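Local atomic coordinates of niemann-Pick type C2 protein (Camponotus japonicus, PDB entry 3WEB), a protein that binds oleic acid inside an immunoglobulin-like beta-sandwich and probably carries such lipids in the chemical communication of worker ants. Residues E113-N116 with E117-K121; S29-R32 with E33-I36. All coordinates share one frame; numbering follows the deposited sequence.

Contact 1. Residues E113-N116 with E117-K121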
loop_
_atom_site.group_PDB
_atom_site.type_symbol
_atom_site.label_atom_id
_atom_site.label_comp_id
_atom_site.label_asym_id
_atom_site.label_seq_id
_atom_site.Cartn_x
_atom_site.Cartn_y
_atom_site.Cartn_z
ATOM N N GLU A 113 3.517 3.442 1.132
ATOM C CA GLU A 113 4.848 3.379 0.539
ATOM C C GLU A 113 5.566 2.070 0.830
ATOM O O GLU A 113 5.408 1.482 1.898
ATOM C CB GLU A 113 5.735 4.523 1.055
ATOM C CG GLU A 113 5.113 5.911 1.019
ATOM C CD GLU A 113 6.057 6.989 1.529
ATOM O OE1 GLU A 113 7.033 6.656 2.241
ATOM O OE2 GLU A 113 5.818 8.176 1.213
ATOM N N PHE A 114 6.356 1.617 -0.139
ATOM C CA PHE A 114 7.361 0.584 0.099
ATOM C C PHE A 114 8.715 1.262 -0.025
ATOM O O PHE A 114 8.994 1.921 -1.028
ATOM C CB PHE A 114 7.290 -0.526 -0.961
ATOM C CG PHE A 114 6.281 -1.607 -0.684
ATOM C CD1 PHE A 114 5.337 -1.497 0.335
ATOM C CD2 PHE A 114 6.265 -2.753 -1.478
ATOM C CE1 PHE A 114 4.414 -2.508 0.569
ATOM C CE2 PHE A 114 5.342 -3.768 -1.247
ATOM C CZ PHE A 114 4.414 -3.647 -0.224
ATOM N N ARG A 115 9.543 1.106 0.999
ATOM C CA ARG A 115 10.905 1.611 0.961
ATOM C C ARG A 115 11.904 0.464 1.001
ATOM O O ARG A 115 11.612 -0.619 1.531
ATOM C CB ARG A 115 11.150 2.565 2.130
ATOM C CG ARG A 115 10.255 3.792 2.106
ATOM C CD ARG A 115 10.499 4.662 3.321
ATOM N NE ARG A 115 9.608 5.821 3.345
ATOM C CZ ARG A 115 9.606 6.738 4.309
ATOM N NH1 ARG A 115 10.460 6.649 5.326
ATOM N NH2 ARG A 115 8.751 7.751 4.261
ATOM N N ASN A 116 13.087 0.698 0.449
ATOM C CA ASN A 116 14.159 -0.277 0.585
ATOM C C ASN A 116 14.925 -0.063 1.892
ATOM O O ASN A 116 14.582 0.811 2.702
ATOM C CB ASN A 116 15.093 -0.258 -0.628
ATOM C CG ASN A 116 15.885 1.035 -0.753
ATOM O OD1 ASN A 116 15.846 1.899 0.127
ATOM N ND2 ASN A 116 16.614 1.166 -1.849
ATOM N N GLU A 117 15.971 -0.861 2.064
ATOM C CA GLU A 117 16.835 -0.838 3.244
ATOM C C GLU A 117 17.534 0.516 3.458
ATOM O O GLU A 117 17.982 0.822 4.570
ATOM C CB GLU A 117 17.874 -1.964 3.142
ATOM C CG GLU A 117 18.883 -1.839 1.997
ATOM C CD GLU A 117 18.406 -2.368 0.651
ATOM O OE1 GLU A 117 17.254 -2.846 0.540
ATOM O OE2 GLU A 117 19.196 -2.313 -0.321
ATOM N N LYS A 118 17.606 1.308 2.393
ATOM C CA LYS A 118 18.306 2.592 2.391
ATOM C C LYS A 118 17.346 3.756 2.629
ATOM O O LYS A 118 17.732 4.920 2.480
ATOM C CB LYS A 118 19.016 2.794 1.048
ATOM C CG LYS A 118 19.989 1.691 0.678
ATOM C CD LYS A 118 20.280 1.684 -0.806
ATOM C CE LYS A 118 21.302 0.612 -1.134
ATOM N NZ LYS A 118 21.732 0.684 -2.557
ATOM N N ASP A 119 16.098 3.432 2.979
ATOM C CA ASP A 119 15.030 4.416 3.179
ATOM C C ASP A 119 14.677 5.206 1.908
ATOM O O ASP A 119 14.249 6.357 1.978
ATOM C CB ASP A 119 15.365 5.359 4.354
ATOM C CG ASP A 119 14.138 6.058 4.920
ATOM O OD1 ASP A 119 13.059 5.432 4.981
ATOM O OD2 ASP A 119 14.257 7.239 5.319
ATOM N N GLU A 120 14.854 4.573 0.751
ATOM C CA GLU A 120 14.455 5.142 -0.539
ATOM C C GLU A 120 13.103 4.558 -0.939
ATOM O O GLU A 120 12.862 3.368 -0.733
ATOM C CB GLU A 120 15.484 4.815 -1.626
ATOM C CG GLU A 120 16.910 5.237 -1.292
ATOM C CD GLU A 120 17.914 4.805 -2.344
ATOM O OE1 GLU A 120 17.972 3.612 -2.699
ATOM O OE2 GLU A 120 18.670 5.674 -2.813
ATOM N N LYS A 121 12.233 5.387 -1.514
ATOM C CA LYS A 121 10.892 4.932 -1.914
ATOM C C LYS A 121 10.909 4.135 -3.214
ATOM O O LYS A 121 11.271 4.664 -4.270
ATOM C CB LYS A 121 9.906 6.103 -2.020
ATOM C CG LYS A 121 9.608 6.759 -0.675
ATOM C CD LYS A 121 8.765 8.014 -0.810
ATOM C CE LYS A 121 8.906 8.859 0.448
ATOM N NZ LYS A 121 7.828 9.879 0.575
HETATM O O HOH W 1 18.124 -0.881 -3.208
#
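R115 and D119 run side by side, their ends pointing the same way, with the guanidinium and carboxylate planes turned 61° apart. D119 OD1 offers its syn lone pair to R115 NH1 at 2.9 Å. The other edge of the guanidinium grips E113 side-on, NE and NH2 both converging on E113 OE1, which leaves E113 OE2 to take the ammonium of K121, with NZ 2.7 Å away. K121 lies alongside R115 and crosses E113, and the two cations, 4.4 Å apart from R115 NH2 to K121 NZ, are probably reconciled by the carboxylate they share. A leucine in place of R115 would probably leave D119 without its charged mate and E113 with K121 as its one remaining partner in the network.

Round the type I turn N116–D119, the N116 side chain takes over. With CG between backbone N and carbonyl carbon (chi1 67°), OD1 accepts the backbone N-H groups of K118 and E120 from opposite faces of its plane. N116 ND2 then donates to the anti lone pair of E120 OE1 at 2.9 Å, the amide and carboxylate nearly coplanar. The turn joins strands 107-116 and 121-131 as a beta hairpin; E113 and R115 also touch strand 51-59, whereas F114 packs edge-to-face against Y93 and F42 of the facing sheet.

Contact 2. Residues S29-R32 with E33-I36; sequences SIIR and ESEI
S34 OG stands between its own backbone N and carbonyl carbon (chi1 78°), a setting that swings the hydroxyl back over the bend to I31 O, while in I36 CG1 lies anti to the carbonyl carbon (chi1 -50°) and the turn at chi2 (-61°) sets CD1 beside the same I31 oxygen. The segment is the connection by which the chain of this immunoglobulin-like beta-sandwich, an ML domain, leaves strand 28-30 in one sheet and enters strand 34-44 in the other. No backbone hydrogen bond spans the bend, and I30 and I36 remain 7.5 Å apart from CA to CA; what joins the two arms directly is the serine hydroxyl on I31 O and isoleucine contacts.

The chain reverses at R32 and E33, where E33 takes up positive backbone phi and psi. S34 OG donates to I31 O, the single hydrogen bond across the bend, and approaches from above the carbonyl plane, 42° out of it. The same hydroxyl lies 3.5 Å from I31 CB, so the serine packs against the isoleucine as well as bonding to its backbone. Further into the sandwich, the I30 and I36 side chains meet loosely through their aliphatic branches. Both also touch I18 of strand 11-18 and V99 of strand 91-99, and I30 reaches the bound oleic acid, which places this apolar end of the connection beside the ligand.

R32 donates from NH1 to T103 O, and backbone hydrogen bonds tie E33 and S34 to V99. At the bend itself, I31 O has the S34 hydroxyl at 2.6 Å from OG and the methyl of I36 at 3.8 Å from CD1.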
loop_
_atom_site.group_PDB
_atom_site.type_symbol
_atom_site.label_atom_id
_atom_site.label_comp_id
_atom_site.label_asym_id
_atom_site.label_seq_id
_atom_site.Cartn_x
_atom_site.Cartn_y
_atom_site.Cartn_z
ATOM N N SER A 29 -14.271 2.429 -1.225
ATOM C CA SER A 29 -15.034 1.881 -0.099
ATOM C C SER A 29 -14.223 0.818 0.634
ATOM O O SER A 29 -13.704 -0.107 0.015
ATOM C CB SER A 29 -16.355 1.255 -0.576
ATOM O OG SER A 29 -17.158 2.197 -1.262
ATOM N N ILE A 30 -14.112 0.979 1.951
ATOM C CA ILE A 30 -13.479 0.010 2.840
ATOM C C ILE A 30 -14.557 -0.411 3.826
ATOM O O ILE A 30 -15.018 0.398 4.635
ATOM C CB ILE A 30 -12.259 0.626 3.578
ATOM C CG1 ILE A 30 -11.207 1.124 2.570
ATOM C CG2 ILE A 30 -11.672 -0.342 4.606
ATOM C CD1 ILE A 30 -10.418 0.042 1.860
ATOM N N ILE A 31 -14.977 -1.666 3.727
ATOM C CA ILE A 31 -16.103 -2.165 4.520
ATOM C C ILE A 31 -15.604 -2.683 5.864
ATOM O O ILE A 31 -14.731 -3.549 5.915
ATOM C CB ILE A 31 -16.878 -3.290 3.788
ATOM C CG1 ILE A 31 -17.087 -2.971 2.293
ATOM C CG2 ILE A 31 -18.187 -3.606 4.508
ATOM C CD1 ILE A 31 -17.970 -1.772 1.985
ATOM N N ARG A 32 -16.153 -2.149 6.952
ATOM C CA ARG A 32 -15.837 -2.667 8.280
ATOM C C ARG A 32 -16.530 -4.008 8.511
ATOM O O ARG A 32 -17.527 -4.327 7.853
ATOM C CB ARG A 32 -16.161 -1.657 9.387
ATOM C CG ARG A 32 -17.453 -0.886 9.204
ATOM C CD ARG A 32 -17.419 0.393 10.022
ATOM N NE ARG A 32 -18.649 1.167 9.891
ATOM C CZ ARG A 32 -18.956 2.223 10.640
ATOM N NH1 ARG A 32 -18.121 2.640 11.585
ATOM N NH2 ARG A 32 -20.102 2.865 10.447
ATOM N N GLU A 33 -15.972 -4.787 9.435
ATOM C CA GLU A 33 -16.392 -6.171 9.702
ATOM C C GLU A 33 -16.261 -7.069 8.472
ATOM O O GLU A 33 -17.092 -7.942 8.229
ATOM C CB GLU A 33 -17.806 -6.227 10.293
ATOM C CG GLU A 33 -17.952 -5.435 11.581
ATOM C CD GLU A 33 -19.097 -5.927 12.441
ATOM O OE1 GLU A 33 -20.262 -5.863 11.991
ATOM O OE2 GLU A 33 -18.821 -6.378 13.573
ATOM N N SER A 34 -15.200 -6.839 7.701
ATOM C CA SER A 34 -14.906 -7.642 6.523
ATOM C C SER A 34 -13.402 -7.761 6.308
ATOM O O SER A 34 -12.628 -6.904 6.753
ATOM C CB SER A 34 -15.567 -7.049 5.274
ATOM O OG SER A 34 -14.840 -5.936 4.782
ATOM N N GLU A 35 -13.003 -8.837 5.637
ATOM C CA GLU A 35 -11.629 -9.008 5.175
ATOM C C GLU A 35 -11.422 -8.183 3.914
ATOM O O GLU A 35 -12.246 -8.218 2.995
ATOM C CB GLU A 35 -11.326 -10.477 4.875
ATOM C CG GLU A 35 -11.042 -11.334 6.098
ATOM C CD GLU A 35 -10.459 -12.693 5.742
ATOM O OE1 GLU A 35 -10.692 -13.186 4.613
ATOM O OE2 GLU A 35 -9.759 -13.269 6.598
ATOM N N ILE A 36 -10.329 -7.429 3.888
ATOM C CA ILE A 36 -9.955 -6.645 2.721
ATOM C C ILE A 36 -8.712 -7.293 2.125
ATOM O O ILE A 36 -7.738 -7.552 2.841
ATOM C CB ILE A 36 -9.651 -5.171 3.083
ATOM C CG1 ILE A 36 -10.774 -4.552 3.936
ATOM C CG2 ILE A 36 -9.375 -4.339 1.832
ATOM C CD1 ILE A 36 -12.136 -4.503 3.271
#

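Contact 2 comes first along the chain, and contact 1 follows on the opposite side of the molecule's centre; their own centres are 28 Å apart, and about 13 Å separates their nearest atoms. They do not touch, but both reach the same mixed sheet: strand 121-131 pairs antiparallel with strand 107-116 of contact 1 and parallel with strand 28-30 of contact 2. Contact 1 turns back within that sheet, whereas contact 2 crosses to the facing one. Their relation to the oleic acid differs too. The side chain of I30 in contact 2 lies about 4 Å from the ligand, while in contact 1 the side chain of F114 stays about 7 Å from it.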